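Local coordinates for protein D,D-dipeptidase/D,D-carboxypeptidase (Enterococcus faecalis, PDB 4MUQ) that acts as a zinc-dependent D,D-peptidase of vancomycin resistance, a metallopeptidase of the M15B subfamily that binds a phosphinate analogue of D-Ala-D-Ala at its metal, at residues N31-D39 with M47-Q56; A113-K121 with P128-F139. All blocks are in the same frame, centred on the assembly; numbering follows the deposited sequence.

In the fold
Contact 1 (31-39 with 47-56) comes earlier in the chain and joins a two-stranded hairpin to the start of helix 49-62. Contact 2 (113-121 with 128-139) sets the loop that begins at P128 and the start of helix 134-142 against strand 113-118, an inner strand of the four-stranded sheet that carries zinc ligands D115 and H168. Their centres lie about 19 Å apart, yet they share a core: L55 CD2 is 3.7 Å from I114 CD1, and L55 CD1 is 3.8 Å from F139 CE1. M47 of contact 1 also packs on strand 113-118, its side chain about 9 Å from the zinc, whereas contact 2 supplies D115, which binds the metal directly.

Contact 1: residues N31-D39 with M47-Q56; sequences NVKGLVPAD and MKRDVANVLQ. With PE3 (3,6,9,12,15,18,21,24,27,30,33,36,39-tridecaoxahentetracontane-1,41-diol), chain K.
Q56 reaches from the helix to A38 and D39, where the chain turns a corner. Its NE2 donates to D39 OD1 at 2.8 Å and, less closely, to A38 O at 3.2 Å. A water accepts from it too, making three acceptors for two hydrogens, so two of them must share one. The D39 oxygen is met on its anti side, though 26° out of the carboxylate plane. A bend at chi2 (-63°) brings the glutamine amide back toward the strand. The same water donates to both A38 O and A52 O.

Next to it, A52 CB lies against A38 CA and V36 CG2; so small a methyl lets helix and strand come close. A38 CB packs on M47 CG. V36 CG1 sits over one face of the R49 guanidinium, 3.5 Å from NH2, the two side chains crossing at about a right angle. At the other end, the bends of K48 at chi3 and chi4 bring NZ to K33 O at 2.8 Å, and R49 N donates to G34 O. G34 takes a positive phi of 75°, which glycine tolerates easily.

Behind these side chains, V36 and M47 form a hydrogen-bonded antiparallel pair, with V36 N to M47 O and M47 N to V36 O both 2.9 Å. D39 OD2 also makes a salt bridge with R41 in the connecting loop. Strands 35-39 and 45-48 thus form a beta hairpin that runs directly into helix 49-62, with K48 as the helix N-cap residue.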
loop_
_atom_site.group_PDB
_atom_site.type_symbol
_atom_site.label_atom_id
_atom_site.label_comp_id
_atom_site.label_asym_id
_atom_site.label_seq_id
_atom_site.Cartn_x
_atom_site.Cartn_y
_atom_site.Cartn_z
ATOM N N ASN A 31 -5.667 13.187 -7.326
ATOM C CA ASN A 31 -6.443 13.940 -6.352
ATOM C C ASN A 31 -6.561 13.256 -4.996
ATOM O O ASN A 31 -7.665 13.082 -4.476
ATOM C CB ASN A 31 -7.837 14.231 -6.915
ATOM C CG ASN A 31 -8.536 15.361 -6.189
ATOM O OD1 ASN A 31 -7.895 16.172 -5.520
ATOM N ND2 ASN A 31 -9.856 15.423 -6.320
ATOM N N VAL A 32 -5.421 12.872 -4.429
ATOM C CA VAL A 32 -5.374 12.345 -3.073
ATOM C C VAL A 32 -5.836 13.419 -2.113
ATOM O O VAL A 32 -5.376 14.559 -2.184
ATOM C CB VAL A 32 -3.933 11.963 -2.647
ATOM C CG1 VAL A 32 -3.937 11.324 -1.270
ATOM C CG2 VAL A 32 -3.316 11.022 -3.647
ATOM N N LYS A 33 -6.751 13.064 -1.222
ATOM C CA LYS A 33 -7.091 13.958 -0.125
ATOM C C LYS A 33 -7.131 13.223 1.208
ATOM O O LYS A 33 -6.926 12.008 1.273
ATOM C CB LYS A 33 -8.391 14.725 -0.397
ATOM C CG LYS A 33 -8.243 15.752 -1.511
ATOM C CD LYS A 33 -9.438 16.678 -1.619
ATOM C CE LYS A 33 -9.857 16.828 -3.074
ATOM N NZ LYS A 33 -10.946 17.828 -3.260
ATOM N N GLY A 34 -7.382 13.969 2.275
ATOM C CA GLY A 34 -7.312 13.408 3.606
ATOM C C GLY A 34 -5.869 13.207 4.041
ATOM O O GLY A 34 -5.597 12.374 4.903
ATOM N N LEU A 35 -4.947 13.969 3.451
ATOM C CA LEU A 35 -3.544 13.898 3.850
ATOM C C LEU A 35 -3.361 14.659 5.139
ATOM O O LEU A 35 -3.889 15.768 5.296
ATOM C CB LEU A 35 -2.624 14.488 2.777
ATOM C CG LEU A 35 -2.518 13.679 1.492
ATOM C CD1 LEU A 35 -1.693 14.423 0.444
ATOM C CD2 LEU A 35 -1.902 12.308 1.764
ATOM N N VAL A 36 -2.635 14.052 6.073
ATOM C CA VAL A 36 -2.318 14.699 7.339
ATOM C C VAL A 36 -0.877 14.368 7.703
ATOM O O VAL A 36 -0.323 13.395 7.208
ATOM C CB VAL A 36 -3.244 14.232 8.491
ATOM C CG1 VAL A 36 -4.713 14.549 8.192
ATOM C CG2 VAL A 36 -3.053 12.761 8.768
ATOM N N PRO A 37 -0.260 15.193 8.566
ATOM C CA PRO A 37 1.089 14.849 9.020
ATOM C C PRO A 37 1.070 13.524 9.759
ATOM O O PRO A 37 0.184 13.300 10.583
ATOM C CB PRO A 37 1.432 15.987 9.986
ATOM C CG PRO A 37 0.600 17.138 9.519
ATOM C CD PRO A 37 -0.692 16.512 9.063
ATOM N N ALA A 38 2.048 12.672 9.491
ATOM C CA ALA A 38 2.082 11.350 10.104
ATOM C C ALA A 38 2.326 11.437 11.601
ATOM O O ALA A 38 1.822 10.620 12.366
ATOM C CB ALA A 38 3.140 10.490 9.456
ATOM N N ASP A 39 3.093 12.441 12.017
ATOM C CA ASP A 39 3.490 12.577 13.410
ATOM C C ASP A 39 3.820 14.039 13.678
ATOM O O ASP A 39 4.377 14.711 12.805
ATOM C CB ASP A 39 4.715 11.688 13.678
ATOM C CG ASP A 39 5.017 11.534 15.160
ATOM O OD1 ASP A 39 4.752 10.447 15.716
ATOM O OD2 ASP A 39 5.511 12.496 15.785
ATOM N N MET A 47 0.706 11.613 5.198
ATOM C CA MET A 47 0.150 10.323 4.790
ATOM C C MET A 47 -1.361 10.451 4.784
ATOM O O MET A 47 -1.909 11.361 5.404
ATOM C CB MET A 47 0.524 9.216 5.782
ATOM C CG MET A 47 2.000 8.879 5.849
ATOM S SD MET A 47 2.639 8.180 4.335
ATOM C CE MET A 47 1.895 6.546 4.370
ATOM N N LYS A 48 -2.040 9.526 4.118
ATOM C CA LYS A 48 -3.489 9.482 4.270
ATOM C C LYS A 48 -3.814 9.284 5.755
ATOM O O LYS A 48 -3.114 8.532 6.462
ATOM C CB LYS A 48 -4.109 8.358 3.435
ATOM C CG LYS A 48 -4.107 8.619 1.927
ATOM C CD LYS A 48 -5.070 7.690 1.201
ATOM C CE LYS A 48 -6.516 7.948 1.612
ATOM N NZ LYS A 48 -7.070 9.196 0.999
ATOM N N ARG A 49 -4.861 9.965 6.221
ATOM C CA ARG A 49 -5.209 10.014 7.637
ATOM C C ARG A 49 -5.315 8.634 8.285
ATOM O O ARG A 49 -4.726 8.393 9.344
ATOM C CB ARG A 49 -6.519 10.786 7.836
ATOM C CG ARG A 49 -6.973 10.894 9.297
ATOM C CD ARG A 49 -8.285 11.665 9.434
ATOM N NE ARG A 49 -8.087 13.115 9.435
ATOM C CZ ARG A 49 -8.308 13.910 8.389
ATOM N NH1 ARG A 49 -8.743 13.403 7.240
ATOM N NH2 ARG A 49 -8.098 15.219 8.495
ATOM N N ASP A 50 -6.061 7.727 7.668
ATOM C CA ASP A 50 -6.241 6.408 8.265
ATOM C C ASP A 50 -4.928 5.627 8.307
ATOM O O ASP A 50 -4.681 4.864 9.243
ATOM C CB ASP A 50 -7.359 5.633 7.559
ATOM C CG ASP A 50 -8.716 6.302 7.714
ATOM O OD1 ASP A 50 -8.927 6.999 8.733
ATOM O OD2 ASP A 50 -9.565 6.140 6.812
ATOM N N VAL A 51 -4.070 5.857 7.321
ATOM C CA VAL A 51 -2.754 5.227 7.273
ATOM C C VAL A 51 -1.815 5.771 8.379
ATOM O O VAL A 51 -1.083 5.013 9.032
ATOM C CB VAL A 51 -2.117 5.388 5.881
ATOM C CG1 VAL A 51 -0.808 4.653 5.816
ATOM C CG2 VAL A 51 -3.065 4.861 4.802
ATOM N N ALA A 52 -1.829 7.086 8.584
ATOM C CA ALA A 52 -1.078 7.697 9.681
ATOM C C ALA A 52 -1.536 7.106 11.009
ATOM O O ALA A 52 -0.724 6.816 11.886
ATOM C CB ALA A 52 -1.262 9.210 9.672
ATOM N N ASN A 53 -2.839 6.901 11.159
ATOM C CA ASN A 53 -3.340 6.325 12.395
ATOM C C ASN A 53 -2.833 4.903 12.614
ATOM O O ASN A 53 -2.458 4.543 13.729
ATOM C CB ASN A 53 -4.865 6.405 12.453
ATOM C CG ASN A 53 -5.357 7.833 12.594
ATOM O OD1 ASN A 53 -4.610 8.713 13.029
ATOM N ND2 ASN A 53 -6.612 8.073 12.226
ATOM N N VAL A 54 -2.795 4.108 11.547
ATOM C CA VAL A 54 -2.312 2.741 11.654
ATOM C C VAL A 54 -0.827 2.708 12.017
ATOM O O VAL A 54 -0.391 1.902 12.848
ATOM C CB VAL A 54 -2.581 1.972 10.342
ATOM C CG1 VAL A 54 -1.782 0.688 10.292
ATOM C CG2 VAL A 54 -4.070 1.678 10.205
ATOM N N LEU A 55 -0.055 3.608 11.409
ATOM C CA LEU A 55 1.370 3.685 11.690
ATOM C C LEU A 55 1.578 3.945 13.178
ATOM O O LEU A 55 2.402 3.292 13.814
ATOM C CB LEU A 55 2.014 4.801 10.866
ATOM C CG LEU A 55 3.531 4.720 10.733
ATOM C CD1 LEU A 55 3.917 3.461 9.965
ATOM C CD2 LEU A 55 4.068 5.972 10.047
ATOM N N GLN A 56 0.817 4.878 13.745
ATOM C CA GLN A 56 0.913 5.145 15.174
ATOM C C GLN A 56 0.592 3.907 16.011
ATOM O O GLN A 56 1.262 3.646 17.014
ATOM C CB GLN A 56 0.013 6.316 15.586
ATOM C CG GLN A 56 0.489 7.670 15.070
ATOM C CD GLN A 56 1.849 8.061 15.627
ATOM O OE1 GLN A 56 2.203 7.699 16.753
ATOM N NE2 GLN A 56 2.616 8.802 14.838
HETATM O O43 PE3 K . -9.715 15.838 4.747
HETATM C C42 PE3 K . -10.467 16.730 3.917
HETATM C C41 PE3 K . -9.531 17.744 3.249
HETATM O O40 PE3 K . -8.580 17.009 2.457
HETATM C C39 PE3 K . -7.628 17.809 1.715
HETATM C C38 PE3 K . -6.643 18.747 2.432
HETATM O O37 PE3 K . -7.249 19.796 3.200
HETATM O O HOH W 1 1.735 7.986 11.987
#

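Contact 2: residues A113-K121 with P128-F139; sequences AIDLGLNKK and PDFPYDGICDEF. With ZN (zinc ion), chain B; LY0 ((2R)-3-[(R)-[(1R)-1-aminoethyl](hydroxy)phosphoryl]-2-methylpropanoic acid), chain C; 2D8 ((2R)-3-[(R)-[(1S)-1-aminoethyl](hydroxy)phosphoryl]-2-methylpropanoic acid), chain D.
L116 meets two phenylalanine rings with different parts of its side chain. Its CB lies over F130, 4.0 Å from the ring centroid and offset toward the rim, while C136 CB covers the opposite face over the centre. Its CD1 stands over a face of F139, 3.7 Å from the centroid, a second CH-pi contact in which the side chains cross at about a right angle. With CG anti to the backbone N (chi1 179°), F139 carries its ring toward L116, and chi2 near 93° turns a face to CD1. Leucine's length lets CB meet one ring and a terminal methyl the other.

Strand 113-118 belongs to the antiparallel sheet of the Hedgehog/DD-peptidase fold, and helix 134-142 runs roughly antiparallel to it, 153° between segment directions.

L118 continues the apolar surface: CG packs 3.7 Å from C136 SG, and CD1 meets P131 CD across roughly perpendicular side chains. Its backbone N donates to D129 O at 2.7 Å, almost straight. K120 crosses D129 at about a right angle, and its NZ forms a salt bridge to OD2, approached from above the carboxylate plane.

D115, on the same strand, grips the zinc through OD1 and OD2, at 2.0 and 2.4 Å, with H108 and H168 as the other protein ligands. O31 and O32 of the phosphinate analogue, modelled as two diastereomers in the same place, complete the coordination. Glycine at 117 suits the tight passage beside P128, whose ring also packs on W167 of the ligand pocket.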
loop_
_atom_site.group_PDB
_atom_site.type_symbol
_atom_site.label_atom_id
_atom_site.label_comp_id
_atom_site.label_asym_id
_atom_site.label_seq_id
_atom_site.Cartn_x
_atom_site.Cartn_y
_atom_site.Cartn_z
ATOM N N ALA A 113 2.203 4.995 1.004
ATOM C CA ALA A 113 3.544 4.431 1.160
ATOM C C ALA A 113 4.406 5.288 2.046
ATOM O O ALA A 113 4.329 6.508 2.025
ATOM C CB ALA A 113 4.206 4.254 -0.200
ATOM N N ILE A 114 5.252 4.621 2.813
ATOM C CA ILE A 114 6.170 5.318 3.691
ATOM C C ILE A 114 7.532 4.638 3.671
ATOM O O ILE A 114 7.633 3.412 3.667
ATOM C CB ILE A 114 5.592 5.434 5.121
ATOM C CG1 ILE A 114 6.479 6.341 5.973
ATOM C CG2 ILE A 114 5.387 4.065 5.762
ATOM C CD1 ILE A 114 5.718 7.218 6.938
ATOM N N ASP A 115 8.579 5.465 3.652
ATOM C CA ASP A 115 9.946 5.001 3.845
ATOM C C ASP A 115 10.311 5.263 5.294
ATOM O O ASP A 115 10.142 6.384 5.786
ATOM C CB ASP A 115 10.904 5.732 2.890
ATOM C CG ASP A 115 10.630 5.416 1.423
ATOM O OD1 ASP A 115 10.064 4.371 1.150
ATOM O OD2 ASP A 115 10.932 6.197 0.498
ATOM N N LEU A 116 10.817 4.235 5.970
ATOM C CA LEU A 116 11.197 4.326 7.369
ATOM C C LEU A 116 12.701 4.110 7.542
ATOM O O LEU A 116 13.337 3.412 6.742
ATOM C CB LEU A 116 10.457 3.265 8.184
ATOM C CG LEU A 116 8.933 3.348 8.118
ATOM C CD1 LEU A 116 8.326 2.151 8.822
ATOM C CD2 LEU A 116 8.439 4.640 8.756
ATOM N N GLY A 117 13.268 4.698 8.585
ATOM C CA GLY A 117 14.679 4.506 8.856
ATOM C C GLY A 117 14.991 4.484 10.328
ATOM O O GLY A 117 14.218 4.975 11.162
ATOM N N LEU A 118 16.135 3.883 10.650
ATOM C CA LEU A 118 16.709 3.950 11.985
ATOM C C LEU A 118 16.972 5.402 12.355
ATOM O O LEU A 118 17.461 6.178 11.531
ATOM C CB LEU A 118 18.026 3.178 12.023
ATOM C CG LEU A 118 17.976 1.763 12.583
ATOM C CD1 LEU A 118 19.348 1.115 12.540
ATOM C CD2 LEU A 118 17.459 1.794 14.007
ATOM N N ASN A 119 16.640 5.782 13.584
ATOM C CA ASN A 119 16.900 7.146 14.016
ATOM C C ASN A 119 18.381 7.360 14.276
ATOM O O ASN A 119 18.899 6.993 15.330
ATOM C CB ASN A 119 16.088 7.498 15.261
ATOM C CG ASN A 119 16.139 8.988 15.607
ATOM O OD1 ASN A 119 17.166 9.646 15.453
ATOM N ND2 ASN A 119 15.021 9.518 16.088
ATOM N N LYS A 120 19.051 7.953 13.297
ATOM C CA LYS A 120 20.431 8.373 13.443
ATOM C C LYS A 120 20.548 9.753 12.805
ATOM O O LYS A 120 19.777 10.093 11.906
ATOM C CB LYS A 120 21.366 7.373 12.771
ATOM C CG LYS A 120 21.106 7.192 11.294
ATOM C CD LYS A 120 21.953 6.065 10.728
ATOM C CE LYS A 120 21.612 4.732 11.384
ATOM N NZ LYS A 120 22.321 3.589 10.737
ATOM N N LYS A 121 21.499 10.555 13.272
ATOM C CA LYS A 121 21.579 11.948 12.832
ATOM C C LYS A 121 21.826 12.143 11.330
ATOM O O LYS A 121 21.469 13.181 10.771
ATOM C CB LYS A 121 22.593 12.730 13.667
ATOM C CG LYS A 121 21.948 13.540 14.782
ATOM C CD LYS A 121 22.988 14.258 15.616
ATOM C CE LYS A 121 23.709 13.288 16.530
ATOM N NZ LYS A 121 25.015 13.825 16.991
ATOM N N PRO A 128 17.419 4.710 3.007
ATOM C CA PRO A 128 17.577 4.773 4.468
ATOM C C PRO A 128 17.807 3.412 5.113
ATOM O O PRO A 128 17.359 2.392 4.580
ATOM C CB PRO A 128 16.241 5.358 4.942
ATOM C CG PRO A 128 15.274 5.043 3.863
ATOM C CD PRO A 128 16.048 5.048 2.578
ATOM N N ASP A 129 18.476 3.409 6.264
ATOM C CA ASP A 129 18.799 2.177 6.976
ATOM C C ASP A 129 17.594 1.647 7.756
ATOM O O ASP A 129 17.106 2.297 8.682
ATOM C CB ASP A 129 19.989 2.397 7.922
ATOM C CG ASP A 129 20.570 1.092 8.458
ATOM O OD1 ASP A 129 20.694 0.122 7.675
ATOM O OD2 ASP A 129 20.907 1.040 9.660
ATOM N N PHE A 130 17.133 0.460 7.380
ATOM C CA PHE A 130 16.022 -0.198 8.071
ATOM C C PHE A 130 16.321 -1.694 8.093
ATOM O O PHE A 130 15.774 -2.459 7.292
ATOM C CB PHE A 130 14.690 0.106 7.378
ATOM C CG PHE A 130 13.490 0.013 8.289
ATOM C CD1 PHE A 130 13.313 0.935 9.313
ATOM C CD2 PHE A 130 12.543 -0.985 8.121
ATOM C CE1 PHE A 130 12.207 0.855 10.158
ATOM C CE2 PHE A 130 11.442 -1.068 8.964
ATOM C CZ PHE A 130 11.274 -0.152 9.977
ATOM N N PRO A 131 17.209 -2.105 9.004
ATOM C CA PRO A 131 17.744 -3.472 8.988
ATOM C C PRO A 131 16.727 -4.551 9.353
ATOM O O PRO A 131 15.595 -4.275 9.755
ATOM C CB PRO A 131 18.899 -3.425 10.007
ATOM C CG PRO A 131 18.627 -2.244 10.876
ATOM C CD PRO A 131 17.865 -1.256 10.017
ATOM N N TYR A 132 17.154 -5.797 9.176
ATOM C CA TYR A 132 16.328 -6.954 9.474
ATOM C C TYR A 132 16.675 -7.459 10.873
ATOM O O TYR A 132 16.692 -8.668 11.132
ATOM C CB TYR A 132 16.539 -8.044 8.416
ATOM C CG TYR A 132 15.974 -7.682 7.057
ATOM C CD1 TYR A 132 14.682 -8.045 6.703
ATOM C CD2 TYR A 132 16.730 -6.955 6.133
ATOM C CE1 TYR A 132 14.165 -7.726 5.479
ATOM C CE2 TYR A 132 16.214 -6.625 4.895
ATOM C CZ TYR A 132 14.915 -7.001 4.578
ATOM O OH TYR A 132 14.366 -6.695 3.359
ATOM N N ASP A 133 16.971 -6.511 11.760
ATOM C CA ASP A 133 17.256 -6.770 13.164
ATOM C C ASP A 133 16.585 -5.732 14.038
ATOM O O ASP A 133 16.168 -4.680 13.554
ATOM C CB ASP A 133 18.755 -6.680 13.426
ATOM C CG ASP A 133 19.530 -7.682 12.640
ATOM O OD1 ASP A 133 19.336 -8.880 12.907
ATOM O OD2 ASP A 133 20.315 -7.270 11.760
ATOM N N GLY A 134 16.483 -6.036 15.325
ATOM C CA GLY A 134 16.045 -5.066 16.311
ATOM C C GLY A 134 14.669 -4.485 16.056
ATOM O O GLY A 134 13.786 -5.149 15.504
ATOM N N ILE A 135 14.507 -3.228 16.453
ATOM C CA ILE A 135 13.219 -2.550 16.416
ATOM C C ILE A 135 12.645 -2.445 15.004
ATOM O O ILE A 135 11.434 -2.550 14.818
ATOM C CB ILE A 135 13.298 -1.153 17.102
ATOM C CG1 ILE A 135 11.899 -0.576 17.319
ATOM C CG2 ILE A 135 14.186 -0.194 16.313
ATOM C CD1 ILE A 135 11.043 -1.409 18.261
ATOM N N CYS A 136 13.507 -2.252 14.006
ATOM C CA CYS A 136 13.038 -2.142 12.631
ATOM C C CYS A 136 12.413 -3.449 12.166
ATOM O O CYS A 136 11.412 -3.451 11.447
ATOM C CB CYS A 136 14.166 -1.738 11.683
ATOM S SG CYS A 136 14.823 -0.100 12.002
ATOM N N ASP A 137 12.999 -4.564 12.589
ATOM C CA ASP A 137 12.439 -5.860 12.225
ATOM C C ASP A 137 11.181 -6.183 13.030
ATOM O O ASP A 137 10.292 -6.880 12.535
ATOM C CB ASP A 137 13.456 -6.986 12.373
ATOM C CG ASP A 137 13.146 -8.151 11.460
ATOM O OD1 ASP A 137 12.902 -7.909 10.260
ATOM O OD2 ASP A 137 13.114 -9.300 11.945
ATOM N N GLU A 138 11.097 -5.671 14.253
ATOM C CA GLU A 138 9.853 -5.766 15.012
ATOM C C GLU A 138 8.729 -5.057 14.266
ATOM O O GLU A 138 7.613 -5.574 14.167
ATOM C CB GLU A 138 10.009 -5.156 16.406
ATOM C CG GLU A 138 10.807 -6.004 17.381
ATOM C CD GLU A 138 10.651 -5.531 18.818
ATOM O OE1 GLU A 138 11.680 -5.279 19.477
ATOM O OE2 GLU A 138 9.499 -5.414 19.292
ATOM N N PHE A 139 9.019 -3.881 13.720
ATOM C CA PHE A 139 8.041 -3.203 12.888
ATOM C C PHE A 139 7.650 -4.071 11.693
ATOM O O PHE A 139 6.460 -4.246 11.384
ATOM C CB PHE A 139 8.559 -1.846 12.382
ATOM C CG PHE A 139 7.570 -1.136 11.497
ATOM C CD1 PHE A 139 6.682 -0.213 12.034
ATOM C CD2 PHE A 139 7.501 -1.416 10.141
ATOM C CE1 PHE A 139 5.740 0.422 11.231
ATOM C CE2 PHE A 139 6.556 -0.801 9.328
ATOM C CZ PHE A 139 5.679 0.130 9.879
HETATM ZN ZN ZN B . 9.698 4.605 -0.764
HETATM P P LY0 C . 11.698 4.854 -2.796
HETATM C C1 LY0 C . 13.204 6.783 -3.755
HETATM N N1 LY0 C . 14.355 4.899 -2.983
HETATM C C2 LY0 C . 13.277 5.744 -2.654
HETATM C C4 LY0 C . 11.540 4.103 -4.441
HETATM C C5 LY0 C . 10.127 3.843 -4.867
HETATM C C6 LY0 C . 9.500 5.125 -5.392
HETATM C C7 LY0 C . 10.138 2.742 -5.913
HETATM O O31 LY0 C . 10.543 5.868 -2.629
HETATM O O32 LY0 C . 11.561 3.836 -1.617
HETATM O O61 LY0 C . 8.300 5.263 -5.214
HETATM O O62 LY0 C . 10.194 5.930 -5.987
HETATM C C4 2D8 D . 11.534 4.094 -4.442
HETATM C C5 2D8 D . 10.123 3.841 -4.868
HETATM C C6 2D8 D . 9.498 5.125 -5.392
HETATM C C7 2D8 D . 10.137 2.741 -5.914
HETATM N N1 2D8 D . 13.558 6.112 -1.410
HETATM P P 2D8 D . 11.697 4.847 -2.799
HETATM C C1 2D8 D . 13.229 6.773 -3.734
HETATM C C2 2D8 D . 13.322 5.652 -2.717
HETATM O O31 2D8 D . 10.557 5.879 -2.636
HETATM O O32 2D8 D . 11.563 3.836 -1.615
HETATM O O61 2D8 D . 8.300 5.264 -5.215
HETATM O O62 2D8 D . 10.194 5.930 -5.987
HETATM O O HOH W 2 18.366 5.318 8.981
#